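Local coordinates for hypothetical protein (Staphylococcus aureus subsp. aureus, PDB 1QYI) that is of unknown function but carries a HAD-hydrolase-like region, so it may be a hydrolase of the haloacid dehalogenase superfamily, at residues H41-W44 / E45-T48. Residues are numbered along the deposited sequence; the frame is centred on the assembly and turned at random.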
loop_
_atom_site.group_PDB
_atom_site.type_symbol
_atom_site.label_atom_id
_atom_site.label_comp_id
_atom_site.label_asym_id
_atom_site.label_seq_id
_atom_site.Cartn_x
_atom_site.Cartn_y
_atom_site.Cartn_z
ATOM N N HIS A 41 8.686 8.010 24.528
ATOM C CA HIS A 41 7.617 7.950 23.566
ATOM C C HIS A 41 6.384 7.351 24.212
ATOM O O HIS A 41 6.465 6.660 25.236
ATOM C CB HIS A 41 8.064 7.103 22.384
ATOM C CG HIS A 41 8.367 5.684 22.750
ATOM N ND1 HIS A 41 7.377 4.729 22.863
ATOM C CD2 HIS A 41 9.521 5.085 23.096
ATOM C CE1 HIS A 41 7.921 3.597 23.271
ATOM N NE2 HIS A 41 9.215 3.778 23.424
ATOM N N ILE A 42 5.233 7.616 23.610
ATOM C CA ILE A 42 3.982 7.113 24.143
ATOM C C ILE A 42 3.926 5.591 24.014
ATOM O O ILE A 42 4.611 5.004 23.176
ATOM C CB ILE A 42 2.792 7.771 23.415
ATOM C CG1 ILE A 42 1.493 7.414 24.132
ATOM C CG2 ILE A 42 2.774 7.361 21.948
ATOM C CD1 ILE A 42 0.320 8.206 23.662
ATOM N N ASP A 43 3.134 4.951 24.865
ATOM C CA ASP A 43 3.001 3.501 24.826
ATOM C C ASP A 43 2.268 3.115 23.545
ATOM O O ASP A 43 1.140 3.546 23.308
ATOM C CB ASP A 43 2.228 3.013 26.050
ATOM C CG ASP A 43 2.255 1.502 26.195
ATOM O OD1 ASP A 43 1.647 0.988 27.152
ATOM O OD2 ASP A 43 2.889 0.820 25.367
ATOM N N TRP A 44 2.924 2.321 22.710
ATOM C CA TRP A 44 2.356 1.888 21.439
ATOM C C TRP A 44 0.980 1.275 21.590
ATOM O O TRP A 44 0.094 1.501 20.769
ATOM C CB TRP A 44 3.266 0.852 20.806
ATOM C CG TRP A 44 4.658 1.303 20.661
ATOM C CD1 TRP A 44 5.777 0.601 20.987
ATOM C CD2 TRP A 44 5.104 2.537 20.101
ATOM N NE1 TRP A 44 6.899 1.313 20.647
ATOM C CE2 TRP A 44 6.514 2.504 20.076
ATOM C CE3 TRP A 44 4.449 3.656 19.560
ATOM C CZ2 TRP A 44 7.287 3.560 19.594
ATOM C CZ3 TRP A 44 5.220 4.711 19.075
ATOM C CH2 TRP A 44 6.622 4.641 19.075
ATOM N N GLU A 45 0.812 0.485 22.644
ATOM C CA GLU A 45 -0.444 -0.193 22.885
ATOM C C GLU A 45 -1.582 0.732 23.317
ATOM O O GLU A 45 -2.703 0.277 23.536
ATOM C CB GLU A 45 -0.235 -1.300 23.919
ATOM C CG GLU A 45 -1.460 -2.160 24.137
ATOM C CD GLU A 45 -1.237 -3.262 25.146
ATOM O OE1 GLU A 45 -2.232 -3.924 25.515
ATOM O OE2 GLU A 45 -0.074 -3.476 25.561
ATOM N N THR A 46 -1.312 2.028 23.436
ATOM C CA THR A 46 -2.369 2.952 23.827
ATOM C C THR A 46 -2.563 4.101 22.831
ATOM O O THR A 46 -3.247 5.082 23.122
ATOM C CB THR A 46 -2.133 3.524 25.256
ATOM O OG1 THR A 46 -0.838 4.139 25.346
ATOM C CG2 THR A 46 -2.240 2.408 26.286
ATOM N N LEU A 47 -1.976 3.965 21.645
ATOM C CA LEU A 47 -2.089 4.983 20.594
ATOM C C LEU A 47 -3.545 5.279 20.212
ATOM O O LEU A 47 -4.397 4.395 20.271
ATOM C CB LEU A 47 -1.343 4.524 19.342
ATOM C CG LEU A 47 0.171 4.375 19.410
ATOM C CD1 LEU A 47 0.642 3.531 18.239
ATOM C CD2 LEU A 47 0.823 5.737 19.403
ATOM N N THR A 48 -3.815 6.522 19.811
ATOM C CA THR A 48 -5.153 6.945 19.392
ATOM C C THR A 48 -5.081 7.426 17.947
ATOM O O THR A 48 -3.994 7.602 17.397
ATOM C CB THR A 48 -5.675 8.133 20.205
ATOM O OG1 THR A 48 -5.059 9.338 19.733
ATOM C CG2 THR A 48 -5.358 7.959 21.686
#
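At the edge of the Trp44 indole, near its plane, sits a methyl of Leu47: CE3 of Trp44 lies 4.0 Å from CD1 of Leu47, and the two side chains run alongside each other in the same direction. One indole face carries ND1 of His41, 3.5 Å above the plane and offset toward the rim, with O of Ile42 above the same face; ND1 of His41 gives its hydrogen to O of Ile42 at 2.8 Å. Reciprocally, CZ2 of Trp44 lies 3.4 Å above the His41 ring plane, offset toward its rim. On the pyrrole side, NE1 of Trp44 is hydrogen-bonded to OD2 of Asp32. Between helices 16-31 and 49-60, residues 43-46 form a type I beta turn, with Trp44 (-52/-40) and Glu45 central. Its closing bond runs from N of Thr46 to O of Asp43 (2.9 Å, 159° at the hydrogen). OG1 of Thr46 donates to that oxygen from the same face of the carbonyl plane, chi1 of 55° setting the hydroxyl between backbone N and carbonyl carbon. A weak Asx-turn-like bond joins N of Glu45 to OD2 of Asp43 at 3.4 Å. A second, overlapping turn, 44-47, is weakly closed from N of Leu47 to O of Trp44. CD2 of Leu47 meets CG2 of Ile42 at 3.6 Å. Thr48 then N-caps helix 49-60, OG1 accepting from N of Asn50 while its N bonds OD2 of Asp51.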